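Local coordinates for protein Nrps/pks (Streptomyces albus, PDB 4OPE) that probably catalyses the decarboxylative Claisen condensation that extends the growing chain in oxazolomycin biosynthesis, as a ketosynthase domain of an AT-less type I polyketide synthase, at residues 121-126 with 163-168; 370-375 with 397-402; 456-461 with 494-499. All coordinates share one frame; numbering follows the deposited sequence.

Interaction 1: 121-126 with 163-168; sequences TGVFVG and FDFDGP
T121 lays its methyl CG2 over the centre of one face of the F165 ring, a CH-pi contact with CG2 3.7 Å from the ring centroid. With OG1 beside the backbone N (chi1 -56°), CG2 is the branch turned onto the ring. F163 CB lies over the opposite face, so the phenyl ring is held flat between the two. At the ring's edge, near its plane, V123 CG2 meets F165 CD2 at 3.7 Å, its side chain crossing at about a right angle. Further along strand 121-126, F124 CZ touches P168 CB at 3.7 Å. The backbones come close, G122 CA 4.1 Å from G167 CA, and two bonds join them: V123 N to P168 O, nearly straight at 171°, and G167 N to T121 O, more bent. The loop 163-168 leads from helix 152-163 into strand 169-173, outermost of the thiolase-fold sheet within this chain, at the dimer interface: D164 OD1 accepts from A275 N of the second subunit. A water accepts from both T121 N (3.0 Å) and D166 N (3.1 Å), bridging the segments. Direct and water-mediated bonds thus satisfy backbone polar atoms of a buried contact whose side chains meet through apolar and CH-pi contacts.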
ATOM      1  N   THR A 121      -8.422  -8.053 -13.755  1.00 38.71           N
ATOM      2  CA  THR A 121      -6.993  -7.802 -13.574  1.00 36.18           C
ATOM      3  C   THR A 121      -6.744  -6.834 -12.437  1.00 35.54           C
ATOM      4  O   THR A 121      -7.357  -5.784 -12.382  1.00 34.83           O
ATOM      5  CB  THR A 121      -6.335  -7.302 -14.867  1.00 36.18           C
ATOM      6  OG1 THR A 121      -6.572  -8.263 -15.922  1.00 36.50           O
ATOM      7  CG2 THR A 121      -4.821  -7.136 -14.683  1.00 35.88           C
ATOM      8  N   GLY A 122      -5.858  -7.223 -11.511  1.00 34.73           N
ATOM      9  CA  GLY A 122      -5.481  -6.367 -10.388  1.00 35.91           C
ATOM     10  C   GLY A 122      -4.173  -5.619 -10.666  1.00 34.69           C
ATOM     11  O   GLY A 122      -3.384  -6.037 -11.513  1.00 33.06           O
ATOM     12  N   VAL A 123      -3.965  -4.522  -9.936  1.00 34.06           N
ATOM     13  CA  VAL A 123      -2.724  -3.728  -9.967  1.00 31.26           C
ATOM     14  C   VAL A 123      -2.278  -3.444  -8.555  1.00 31.24           C
ATOM     15  O   VAL A 123      -3.086  -2.992  -7.725  1.00 31.21           O
ATOM     16  CB  VAL A 123      -2.964  -2.396 -10.617  1.00 30.33           C
ATOM     17  CG1 VAL A 123      -1.711  -1.543 -10.555  1.00 29.62           C
ATOM     18  CG2 VAL A 123      -3.414  -2.609 -12.044  1.00 30.74           C
ATOM     19  N   PHE A 124      -0.997  -3.732  -8.316  1.00 30.97           N
ATOM     20  CA  PHE A 124      -0.299  -3.644  -7.023  1.00 31.03           C
ATOM     21  C   PHE A 124       1.111  -3.095  -7.270  1.00 30.02           C
ATOM     22  O   PHE A 124       1.937  -3.730  -7.945  1.00 28.86           O
ATOM     23  CB  PHE A 124      -0.170  -5.024  -6.400  1.00 33.02           C
ATOM     24  CG  PHE A 124      -1.474  -5.734  -6.207  1.00 35.38           C
ATOM     25  CD1 PHE A 124      -2.110  -6.359  -7.259  1.00 37.43           C
ATOM     26  CD2 PHE A 124      -2.057  -5.776  -4.975  1.00 37.32           C
ATOM     27  CE1 PHE A 124      -3.317  -7.013  -7.080  1.00 38.83           C
ATOM     28  CE2 PHE A 124      -3.278  -6.409  -4.783  1.00 40.05           C
ATOM     29  CZ  PHE A 124      -3.908  -7.037  -5.835  1.00 38.92           C
ATOM     30  N   VAL A 125       1.380  -1.902  -6.750  1.00 31.07           N
ATOM     31  CA  VAL A 125       2.617  -1.178  -7.045  1.00 30.41           C
ATOM     32  C   VAL A 125       3.190  -0.621  -5.802  1.00 31.37           C
ATOM     33  O   VAL A 125       2.481  -0.019  -5.024  1.00 31.00           O
ATOM     34  CB  VAL A 125       2.375  -0.034  -8.056  1.00 30.89           C
ATOM     35  CG1 VAL A 125       1.392   1.004  -7.533  1.00 31.14           C
ATOM     36  CG2 VAL A 125       3.690   0.597  -8.522  1.00 29.99           C
ATOM     37  N   GLY A 126       4.488  -0.824  -5.599  1.00 33.70           N
ATOM     38  CA  GLY A 126       5.145  -0.319  -4.388  1.00 32.45           C
ATOM     39  C   GLY A 126       5.886   0.958  -4.654  1.00 33.69           C
ATOM     40  O   GLY A 126       6.595   1.093  -5.680  1.00 32.68           O
ATOM     41  N   PHE A 163      -5.837   1.009 -18.607  1.00 32.83           N
ATOM     42  CA  PHE A 163      -5.778  -0.344 -19.191  1.00 32.87           C
ATOM     43  C   PHE A 163      -7.048  -1.132 -18.964  1.00 33.68           C
ATOM     44  O   PHE A 163      -7.141  -2.292 -19.373  1.00 34.78           O
ATOM     45  CB  PHE A 163      -4.618  -1.124 -18.560  1.00 32.76           C
ATOM     46  CG  PHE A 163      -3.289  -0.624 -18.970  1.00 30.97           C
ATOM     47  CD1 PHE A 163      -2.707   0.431 -18.325  1.00 30.45           C
ATOM     48  CD2 PHE A 163      -2.618  -1.216 -20.019  1.00 30.55           C
ATOM     49  CE1 PHE A 163      -1.447   0.882 -18.722  1.00 30.70           C
ATOM     50  CE2 PHE A 163      -1.368  -0.751 -20.422  1.00 29.89           C
ATOM     51  CZ  PHE A 163      -0.794   0.313 -19.782  1.00 29.14           C
ATOM     52  N   ASP A 164      -8.002  -0.506 -18.286  1.00 35.28           N
ATOM     53  CA  ASP A 164      -9.260  -1.103 -17.928  1.00 37.49           C
ATOM     54  C   ASP A 164      -9.076  -2.316 -17.048  1.00 36.74           C
ATOM     55  O   ASP A 164      -9.528  -3.425 -17.361  1.00 36.93           O
ATOM     56  CB  ASP A 164     -10.073  -1.424 -19.184  1.00 39.78           C
ATOM     57  CG  ASP A 164     -11.575  -1.635 -18.896  1.00 42.90           C
ATOM     58  OD1 ASP A 164     -12.035  -1.408 -17.749  1.00 44.94           O
ATOM     59  OD2 ASP A 164     -12.300  -2.081 -19.818  1.00 49.51           O
ATOM     60  N   PHE A 165      -8.371  -2.111 -15.950  1.00 36.57           N
ATOM     61  CA  PHE A 165      -8.161  -3.180 -14.989  1.00 37.66           C
ATOM     62  C   PHE A 165      -9.084  -2.952 -13.793  1.00 38.22           C
ATOM     63  O   PHE A 165      -8.919  -1.989 -13.026  1.00 39.09           O
ATOM     64  CB  PHE A 165      -6.685  -3.231 -14.551  1.00 38.08           C
ATOM     65  CG  PHE A 165      -5.719  -3.638 -15.633  1.00 37.93           C
ATOM     66  CD1 PHE A 165      -6.136  -4.375 -16.730  1.00 38.60           C
ATOM     67  CD2 PHE A 165      -4.379  -3.287 -15.534  1.00 36.59           C
ATOM     68  CE1 PHE A 165      -5.246  -4.736 -17.713  1.00 39.09           C
ATOM     69  CE2 PHE A 165      -3.483  -3.658 -16.490  1.00 36.57           C
ATOM     70  CZ  PHE A 165      -3.912  -4.376 -17.595  1.00 38.67           C
ATOM     71  N   ASP A 166     -10.079  -3.813 -13.642  1.00 39.32           N
ATOM     72  CA  ASP A 166     -11.130  -3.554 -12.654  1.00 41.22           C
ATOM     73  C   ASP A 166     -11.035  -4.514 -11.475  1.00 39.05           C
ATOM     74  O   ASP A 166     -11.952  -4.696 -10.732  1.00 40.49           O
ATOM     75  CB  ASP A 166     -12.522  -3.504 -13.320  1.00 43.32           C
ATOM     76  CG  ASP A 166     -12.963  -4.836 -13.934  1.00 47.97           C
ATOM     77  OD1 ASP A 166     -12.217  -5.862 -13.848  1.00 47.24           O
ATOM     78  OD2 ASP A 166     -14.092  -4.844 -14.510  1.00 51.54           O
ATOM     79  N   GLY A 167      -9.875  -5.117 -11.314  1.00 37.65           N
ATOM     80  CA  GLY A 167      -9.513  -5.754 -10.068  1.00 36.24           C
ATOM     81  C   GLY A 167      -9.031  -4.731  -9.058  1.00 34.22           C
ATOM     82  O   GLY A 167      -9.100  -3.510  -9.282  1.00 33.67           O
ATOM     83  N   PRO A 168      -8.538  -5.220  -7.928  1.00 33.17           N
ATOM     84  CA  PRO A 168      -7.933  -4.390  -6.905  1.00 32.62           C
ATOM     85  C   PRO A 168      -6.917  -3.461  -7.503  1.00 32.23           C
ATOM     86  O   PRO A 168      -6.140  -3.871  -8.371  1.00 34.12           O
ATOM     87  CB  PRO A 168      -7.220  -5.396  -6.013  1.00 32.48           C
ATOM     88  CG  PRO A 168      -7.902  -6.681  -6.247  1.00 33.55           C
ATOM     89  CD  PRO A 168      -8.391  -6.656  -7.658  1.00 33.81           C
TER
HETATM   90  O   HOH W   1     -10.110  -6.225 -15.514  1.00 31.07           O

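Interaction 2: 370-375 with 397-402; sequences HQELVP and RDLAPW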
ATOM      1  N   HIS A 370      18.572 -17.127 -19.604  1.00 41.62           N
ATOM      2  CA  HIS A 370      19.855 -17.364 -20.213  1.00 41.73           C
ATOM      3  C   HIS A 370      20.697 -18.415 -19.486  1.00 40.85           C
ATOM      4  O   HIS A 370      21.762 -18.743 -19.929  1.00 39.71           O
ATOM      5  CB  HIS A 370      20.643 -16.060 -20.269  1.00 44.41           C
ATOM      6  CG  HIS A 370      19.944 -14.970 -20.997  1.00 44.27           C
ATOM      7  ND1 HIS A 370      19.802 -14.968 -22.364  1.00 46.41           N
ATOM      8  CD2 HIS A 370      19.366 -13.833 -20.557  1.00 46.44           C
ATOM      9  CE1 HIS A 370      19.146 -13.884 -22.738  1.00 47.02           C
ATOM     10  NE2 HIS A 370      18.876 -13.173 -21.660  1.00 47.07           N
ATOM     11  N   GLN A 371      20.229 -18.937 -18.374  1.00 40.97           N
ATOM     12  CA  GLN A 371      20.924 -20.030 -17.696  1.00 42.08           C
ATOM     13  C   GLN A 371      22.369 -19.684 -17.358  1.00 41.77           C
ATOM     14  O   GLN A 371      23.286 -20.493 -17.526  1.00 41.03           O
ATOM     15  CB  GLN A 371      20.851 -21.289 -18.527  1.00 43.59           C
ATOM     16  CG  GLN A 371      19.435 -21.737 -18.778  1.00 46.77           C
ATOM     17  CD  GLN A 371      19.366 -23.000 -19.603  1.00 51.65           C
ATOM     18  OE1 GLN A 371      20.209 -23.253 -20.447  1.00 56.06           O
ATOM     19  NE2 GLN A 371      18.362 -23.800 -19.359  1.00 56.24           N
ATOM     20  N   GLU A 372      22.540 -18.480 -16.839  1.00 40.17           N
ATOM     21  CA  GLU A 372      23.825 -17.966 -16.462  1.00 42.62           C
ATOM     22  C   GLU A 372      23.690 -17.285 -15.141  1.00 39.83           C
ATOM     23  O   GLU A 372      22.649 -16.744 -14.829  1.00 36.94           O
ATOM     24  CB  GLU A 372      24.353 -16.955 -17.493  1.00 45.24           C
ATOM     25  CG  GLU A 372      24.773 -17.588 -18.788  1.00 46.15           C
ATOM     26  CD  GLU A 372      25.424 -16.618 -19.757  1.00 50.79           C
ATOM     27  OE1 GLU A 372      24.926 -15.501 -19.978  1.00 48.91           O
ATOM     28  OE2 GLU A 372      26.461 -16.985 -20.352  1.00 60.89           O
ATOM     29  N   LEU A 373      24.770 -17.321 -14.373  1.00 41.58           N
ATOM     30  CA  LEU A 373      24.899 -16.523 -13.162  1.00 40.99           C
ATOM     31  C   LEU A 373      25.859 -15.410 -13.429  1.00 40.35           C
ATOM     32  O   LEU A 373      26.978 -15.650 -13.851  1.00 40.27           O
ATOM     33  CB  LEU A 373      25.421 -17.335 -11.996  1.00 41.55           C
ATOM     34  CG  LEU A 373      24.550 -18.532 -11.696  1.00 43.29           C
ATOM     35  CD1 LEU A 373      25.318 -19.455 -10.780  1.00 45.27           C
ATOM     36  CD2 LEU A 373      23.223 -18.112 -11.104  1.00 43.78           C
ATOM     37  N   VAL A 374      25.418 -14.188 -13.144  1.00 40.32           N
ATOM     38  CA  VAL A 374      26.196 -13.002 -13.460  1.00 39.18           C
ATOM     39  C   VAL A 374      27.011 -12.517 -12.268  1.00 39.62           C
ATOM     40  O   VAL A 374      26.686 -12.832 -11.138  1.00 41.01           O
ATOM     41  CB  VAL A 374      25.283 -11.899 -13.933  1.00 38.88           C
ATOM     42  CG1 VAL A 374      24.463 -12.392 -15.116  1.00 38.16           C
ATOM     43  CG2 VAL A 374      24.379 -11.434 -12.793  1.00 40.76           C
ATOM     44  N   PRO A 375      28.080 -11.748 -12.529  1.00 39.26           N
ATOM     45  CA  PRO A 375      28.896 -11.150 -11.490  1.00 37.32           C
ATOM     46  C   PRO A 375      28.125 -10.230 -10.558  1.00 37.53           C
ATOM     47  O   PRO A 375      27.357  -9.361 -11.014  1.00 35.90           O
ATOM     48  CB  PRO A 375      29.877 -10.259 -12.255  1.00 37.75           C
ATOM     49  CG  PRO A 375      29.746 -10.584 -13.669  1.00 38.22           C
ATOM     50  CD  PRO A 375      28.425 -11.243 -13.869  1.00 38.24           C
ATOM     51  N   ARG A 397      31.114 -13.954  -8.214  1.00 48.22           N
ATOM     52  CA  ARG A 397      31.867 -12.828  -8.703  1.00 48.91           C
ATOM     53  C   ARG A 397      32.152 -12.909 -10.160  1.00 51.09           C
ATOM     54  O   ARG A 397      32.639 -11.950 -10.728  1.00 54.67           O
ATOM     55  CB  ARG A 397      33.204 -12.763  -7.990  1.00 52.61           C
ATOM     56  CG  ARG A 397      33.105 -12.617  -6.478  1.00 54.77           C
ATOM     57  CD  ARG A 397      34.474 -12.253  -5.911  1.00 57.63           C
ATOM     58  NE  ARG A 397      35.044 -13.392  -5.228  1.00 59.12           N
ATOM     59  CZ  ARG A 397      35.434 -13.414  -3.979  1.00 60.29           C
ATOM     60  NH1 ARG A 397      35.363 -12.325  -3.227  1.00 67.10           N
ATOM     61  NH2 ARG A 397      35.910 -14.539  -3.485  1.00 62.50           N
ATOM     62  N   ASP A 398      31.884 -14.047 -10.782  1.00 53.93           N
ATOM     63  CA  ASP A 398      32.195 -14.209 -12.197  1.00 57.12           C
ATOM     64  C   ASP A 398      30.993 -14.666 -13.004  1.00 53.84           C
ATOM     65  O   ASP A 398      30.150 -15.406 -12.502  1.00 55.24           O
ATOM     66  CB  ASP A 398      33.329 -15.221 -12.357  1.00 63.67           C
ATOM     67  CG  ASP A 398      34.674 -14.651 -11.945  1.00 72.45           C
ATOM     68  OD1 ASP A 398      34.985 -13.512 -12.382  1.00 72.67           O
ATOM     69  OD2 ASP A 398      35.420 -15.343 -11.194  1.00 79.90           O
ATOM     70  N   LEU A 399      30.911 -14.215 -14.258  1.00 49.93           N
ATOM     71  CA  LEU A 399      29.953 -14.773 -15.182  1.00 47.70           C
ATOM     72  C   LEU A 399      30.182 -16.284 -15.278  1.00 47.72           C
ATOM     73  O   LEU A 399      31.328 -16.755 -15.381  1.00 49.21           O
ATOM     74  CB  LEU A 399      30.124 -14.137 -16.551  1.00 49.33           C
ATOM     75  CG  LEU A 399      29.148 -14.696 -17.589  1.00 51.01           C
ATOM     76  CD1 LEU A 399      27.722 -14.331 -17.170  1.00 51.91           C
ATOM     77  CD2 LEU A 399      29.459 -14.206 -18.998  1.00 49.70           C
ATOM     78  N   ALA A 400      29.120 -17.062 -15.227  1.00 45.92           N
ATOM     79  CA  ALA A 400      29.303 -18.493 -15.280  1.00 47.75           C
ATOM     80  C   ALA A 400      28.002 -19.197 -15.595  1.00 48.71           C
ATOM     81  O   ALA A 400      26.917 -18.669 -15.349  1.00 49.71           O
ATOM     82  CB  ALA A 400      29.925 -19.019 -13.987  1.00 48.34           C
ATOM     83  N   PRO A 401      28.101 -20.378 -16.199  1.00 50.42           N
ATOM     84  CA  PRO A 401      26.857 -21.031 -16.621  1.00 49.26           C
ATOM     85  C   PRO A 401      26.116 -21.446 -15.389  1.00 45.66           C
ATOM     86  O   PRO A 401      26.734 -21.714 -14.391  1.00 47.03           O
ATOM     87  CB  PRO A 401      27.343 -22.272 -17.383  1.00 50.01           C
ATOM     88  CG  PRO A 401      28.766 -21.993 -17.696  1.00 52.40           C
ATOM     89  CD  PRO A 401      29.289 -21.166 -16.562  1.00 51.00           C
ATOM     90  N   TRP A 402      24.810 -21.469 -15.451  1.00 43.36           N
ATOM     91  CA  TRP A 402      24.017 -21.835 -14.307  1.00 44.49           C
ATOM     92  C   TRP A 402      23.683 -23.298 -14.451  1.00 47.20           C
ATOM     93  O   TRP A 402      22.677 -23.675 -15.002  1.00 46.09           O
ATOM     94  CB  TRP A 402      22.747 -20.983 -14.208  1.00 43.01           C
ATOM     95  CG  TRP A 402      21.993 -21.201 -12.963  1.00 42.38           C
ATOM     96  CD1 TRP A 402      22.172 -22.215 -12.047  1.00 43.23           C
ATOM     97  CD2 TRP A 402      20.887 -20.434 -12.490  1.00 41.03           C
ATOM     98  NE1 TRP A 402      21.263 -22.099 -11.032  1.00 43.38           N
ATOM     99  CE2 TRP A 402      20.462 -21.012 -11.276  1.00 41.29           C
ATOM    100  CE3 TRP A 402      20.223 -19.314 -12.958  1.00 38.70           C
ATOM    101  CZ2 TRP A 402      19.391 -20.520 -10.554  1.00 39.25           C
ATOM    102  CZ3 TRP A 402      19.164 -18.827 -12.214  1.00 39.11           C
ATOM    103  CH2 TRP A 402      18.767 -19.425 -11.027  1.00 37.70           C
TER
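L373 sets its methyl CD2 over one face of the W402 indole, offset toward the rim, 3.9 Å from the centroid of the five-membered ring. The same methyl, L373 CD2, comes to 3.6 Å from W402 CD2, at the fusion of the two rings, and the leucine crosses the indole at about a right angle. W402 reaches this place because its CG stands anti to the backbone N (chi1 -173°), which turns a ring face to L373 CD2 while W402 CB stays close to Q371 O. Beyond the strand pair, the indole meets F368 of helix 356-370, and R415 makes a cation-pi contact with it. Cutting W402 back to an alanine would probably strip L373 CD2 of its aromatic floor and leave R415 without its pi partner. Strand 372-373, just after helix 356-370, pairs antiparallel with strand 400-401: L373 and A400 are the hydrogen-bonded pair, L373 N giving to A400 O at 2.7 Å and A400 N returning a bond to L373 O. E372 and P401 make the neighbouring non-hydrogen-bonded pair, their side chains diverging. W402 N adds a third bond, to Q371 O at 2.8 Å. Toward the other end, L399 CD1 lies 3.6 Å from L373 O, and P375 packs its CB against R397 O at 3.6 Å. At the polar margin E372, extended beyond CG, crosses L399 at a slant, E372 OE1 4.1 Å from L399 CD1; its OE2 forms a salt bridge with R32 of helix 24-33. R397 gives NH1 to A379 O.

Interaction 3: 456-461 with 494-499; sequences RDAERL and MAHRLA
H496 opens strand 496-502, the central strand of a small three-stranded antiparallel sheet, between strands 449-455 and 524-528, and lays its imidazole against the first turn of helix 458-473; both segments belong to the ketosynthase C-terminal extension. H496 CB lies 4.0 Å from L461 CD2. From there CG, beside the backbone N and anti to the carbonyl carbon (chi1 -67°), passes alongside the D457 backbone, close to both CA and C. H496 CD2 then sits 3.6 Å from D457 CA, with R456 O also nearby, while ND1 approaches the backbone N of A458 and CE1 follows alongside that same nitrogen. NE2 completes the ring, facing D457 CA. Thus D457 CA and A458 N rest over one and the same face of the ring, both offset toward its rim. D457 CA makes a CH-pi contact, 3.7 Å from the centroid of the H496 ring. D457 is the N-cap of this helix: its OD1 accepts from R460 N in a bond of 169°, so the carboxylate caps the helix start while the histidine packs against the backbone of the same residue. Next to H496 CB, L461 sends CD2 toward the strand, 3.7 Å from H496 O and 4.1 Å from L498 CB. Selenomethionine M494, its chain extended beyond CG, brings SE to 3.5 Å from R456 N; R456 N is hydrogen-bonded to Y568 OH. R497 gives NH1 to W548 O and makes a cation-pi contact with W548. Side-on, its NE and NH2 both grip M494 O, the straighter bond being R497 NE to M494 O at 2.7 Å.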
ATOM      1  N   ARG A 456       0.870   4.895 -33.175  1.00 42.65           N
ATOM      2  CA  ARG A 456      -0.135   5.927 -33.046  1.00 44.35           C
ATOM      3  C   ARG A 456       0.003   7.029 -34.082  1.00 44.90           C
ATOM      4  O   ARG A 456      -0.984   7.677 -34.390  1.00 45.23           O
ATOM      5  CB  ARG A 456      -0.060   6.544 -31.677  1.00 46.02           C
ATOM      6  CG  ARG A 456      -1.329   7.228 -31.266  1.00 47.45           C
ATOM      7  CD  ARG A 456      -1.133   7.762 -29.879  1.00 50.19           C
ATOM      8  NE  ARG A 456      -2.165   8.722 -29.549  1.00 54.19           N
ATOM      9  CZ  ARG A 456      -2.084  10.027 -29.736  1.00 51.80           C
ATOM     10  NH1 ARG A 456      -0.992  10.586 -30.248  1.00 48.46           N
ATOM     11  NH2 ARG A 456      -3.117  10.770 -29.376  1.00 54.81           N
ATOM     12  N   ASP A 457       1.217   7.282 -34.572  1.00 43.64           N
ATOM     13  CA  ASP A 457       1.383   8.166 -35.708  1.00 44.46           C
ATOM     14  C   ASP A 457       2.622   7.783 -36.557  1.00 45.04           C
ATOM     15  O   ASP A 457       3.302   6.793 -36.265  1.00 45.56           O
ATOM     16  CB  ASP A 457       1.370   9.628 -35.265  1.00 44.18           C
ATOM     17  CG  ASP A 457       2.539   9.981 -34.431  1.00 49.51           C
ATOM     18  OD1 ASP A 457       3.676   9.544 -34.761  1.00 51.33           O
ATOM     19  OD2 ASP A 457       2.337  10.726 -33.441  1.00 54.68           O
ATOM     20  N   ALA A 458       2.886   8.549 -37.612  1.00 42.76           N
ATOM     21  CA  ALA A 458       3.924   8.218 -38.570  1.00 42.53           C
ATOM     22  C   ALA A 458       5.336   8.264 -38.029  1.00 41.18           C
ATOM     23  O   ALA A 458       6.166   7.452 -38.383  1.00 42.28           O
ATOM     24  CB  ALA A 458       3.801   9.120 -39.797  1.00 42.38           C
ATOM     25  N   GLU A 459       5.616   9.246 -37.204  1.00 44.89           N
ATOM     26  CA  GLU A 459       6.914   9.410 -36.558  1.00 46.94           C
ATOM     27  C   GLU A 459       7.126   8.239 -35.560  1.00 43.46           C
ATOM     28  O   GLU A 459       8.190   7.679 -35.482  1.00 41.41           O
ATOM     29  CB  GLU A 459       6.917  10.785 -35.884  1.00 54.46           C
ATOM     30  CG  GLU A 459       8.256  11.333 -35.421  1.00 66.45           C
ATOM     31  CD  GLU A 459       8.106  12.616 -34.560  1.00 74.91           C
ATOM     32  OE1 GLU A 459       7.794  12.537 -33.328  1.00 70.01           O
ATOM     33  OE2 GLU A 459       8.327  13.714 -35.121  1.00 78.86           O
ATOM     34  N   ARG A 460       6.094   7.835 -34.830  1.00 41.49           N
ATOM     35  CA  ARG A 460       6.208   6.670 -33.941  1.00 40.02           C
ATOM     36  C   ARG A 460       6.456   5.374 -34.699  1.00 38.56           C
ATOM     37  O   ARG A 460       7.183   4.519 -34.226  1.00 37.71           O
ATOM     38  CB  ARG A 460       4.944   6.468 -33.111  1.00 39.36           C
ATOM     39  CG  ARG A 460       4.595   7.583 -32.141  1.00 40.07           C
ATOM     40  CD  ARG A 460       5.640   7.757 -31.054  1.00 41.13           C
ATOM     41  NE  ARG A 460       6.458   8.906 -31.397  1.00 43.31           N
ATOM     42  CZ  ARG A 460       7.762   8.898 -31.562  1.00 44.79           C
ATOM     43  NH1 ARG A 460       8.477   7.831 -31.321  1.00 48.09           N
ATOM     44  NH2 ARG A 460       8.359   9.988 -31.964  1.00 48.81           N
ATOM     45  N   LEU A 461       5.806   5.211 -35.844  1.00 38.11           N
ATOM     46  CA  LEU A 461       5.920   3.998 -36.668  1.00 37.26           C
ATOM     47  C   LEU A 461       7.282   3.936 -37.275  1.00 37.49           C
ATOM     48  O   LEU A 461       7.853   2.880 -37.469  1.00 38.56           O
ATOM     49  CB  LEU A 461       4.936   4.063 -37.814  1.00 37.40           C
ATOM     50  CG  LEU A 461       4.813   2.844 -38.698  1.00 37.25           C
ATOM     51  CD1 LEU A 461       4.567   1.669 -37.804  1.00 38.80           C
ATOM     52  CD2 LEU A 461       3.642   3.009 -39.636  1.00 38.74           C
HETATM   53  N   MSE A 494      -2.984  -0.140 -33.902  1.00 38.69           N
HETATM   54  CA  MSE A 494      -3.187   1.283 -33.893  1.00 39.08           C
HETATM   55  C   MSE A 494      -3.373   1.847 -35.300  1.00 41.66           C
HETATM   56  O   MSE A 494      -3.457   1.123 -36.297  1.00 40.18           O
HETATM   57  CB  MSE A 494      -1.915   1.773 -33.260  1.00 40.16           C
HETATM   58  CG  MSE A 494      -1.714   1.315 -31.813  1.00 41.23           C
HETATM   59 SE   MSE A 494      -0.171   2.309 -31.058  0.77 43.99          SE
HETATM   60  CE  MSE A 494       0.032   1.163 -29.474  1.00 45.01           C
ATOM     61  N   ALA A 495      -3.452   3.160 -35.395  1.00 42.54           N
ATOM     62  CA  ALA A 495      -3.918   3.806 -36.613  1.00 41.95           C
ATOM     63  C   ALA A 495      -2.968   3.642 -37.779  1.00 42.22           C
ATOM     64  O   ALA A 495      -3.436   3.273 -38.875  1.00 45.49           O
ATOM     65  CB  ALA A 495      -4.173   5.281 -36.358  1.00 41.33           C
ATOM     66  N   HIS A 496      -1.669   3.924 -37.588  1.00 39.85           N
ATOM     67  CA  HIS A 496      -0.711   3.933 -38.731  1.00 39.38           C
ATOM     68  C   HIS A 496      -0.105   2.575 -38.948  1.00 39.74           C
ATOM     69  O   HIS A 496       0.428   1.990 -38.035  1.00 43.86           O
ATOM     70  CB  HIS A 496       0.377   4.978 -38.549  1.00 39.95           C
ATOM     71  CG  HIS A 496      -0.150   6.361 -38.608  1.00 43.00           C
ATOM     72  ND1 HIS A 496       0.243   7.263 -39.572  1.00 46.10           N
ATOM     73  CD2 HIS A 496      -1.152   6.956 -37.914  1.00 45.55           C
ATOM     74  CE1 HIS A 496      -0.475   8.367 -39.453  1.00 48.21           C
ATOM     75  NE2 HIS A 496      -1.318   8.214 -38.444  1.00 48.12           N
ATOM     76  N   ARG A 497      -0.171   2.060 -40.163  1.00 40.06           N
ATOM     77  CA  ARG A 497       0.116   0.646 -40.406  1.00 38.05           C
ATOM     78  C   ARG A 497       1.280   0.476 -41.323  1.00 36.99           C
ATOM     79  O   ARG A 497       1.467   1.240 -42.270  1.00 39.22           O
ATOM     80  CB  ARG A 497      -1.107  -0.041 -41.021  1.00 39.05           C
ATOM     81  CG  ARG A 497      -2.386   0.068 -40.185  1.00 39.13           C
ATOM     82  CD  ARG A 497      -2.420  -1.043 -39.180  1.00 39.35           C
ATOM     83  NE  ARG A 497      -3.452  -0.851 -38.194  1.00 39.03           N
ATOM     84  CZ  ARG A 497      -4.478  -1.662 -37.974  1.00 39.10           C
ATOM     85  NH1 ARG A 497      -4.675  -2.782 -38.647  1.00 38.92           N
ATOM     86  NH2 ARG A 497      -5.310  -1.349 -37.016  1.00 41.53           N
ATOM     87  N   LEU A 498       2.060  -0.548 -41.035  1.00 37.15           N
ATOM     88  CA  LEU A 498       3.094  -1.047 -41.951  1.00 38.34           C
ATOM     89  C   LEU A 498       3.038  -2.602 -42.029  1.00 36.99           C
ATOM     90  O   LEU A 498       2.770  -3.251 -41.047  1.00 37.39           O
ATOM     91  CB  LEU A 498       4.464  -0.553 -41.517  1.00 37.61           C
ATOM     92  CG  LEU A 498       5.595  -0.925 -42.447  1.00 40.77           C
ATOM     93  CD1 LEU A 498       6.688   0.122 -42.373  1.00 43.23           C
ATOM     94  CD2 LEU A 498       6.193  -2.271 -42.114  1.00 43.03           C
ATOM     95  N   ALA A 499       3.279  -3.189 -43.198  1.00 37.18           N
ATOM     96  CA  ALA A 499       3.381  -4.642 -43.292  1.00 38.62           C
ATOM     97  C   ALA A 499       4.363  -5.103 -44.334  1.00 40.11           C
ATOM     98  O   ALA A 499       4.572  -4.441 -45.371  1.00 42.04           O
ATOM     99  CB  ALA A 499       2.030  -5.252 -43.580  1.00 41.57           C
TER

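Overall arrangement
From the N terminus, interaction 1 comes first: it closes a loop of 36 residues, including helix 152-163, and ties strand 121-126 to the loop leading into strand 169-173, outermost of the large mixed sheet within this chain. Interaction 2 closes a shorter loop of 21 residues, pairing strand 372-373, at the exit of helix 356-370, with strand 400-401. Interaction 3 follows, its 32-residue loop linking the start of helix 458-473 to strand 496-502 of the separate three-stranded sheet. The three run in series; none nests or crosses. Interactions 1 and 2 lie on opposite sides of the chain's centre, centres 34 Å apart, whereas interactions 1 and 3 approach to about 9 Å between nearest atoms without touching.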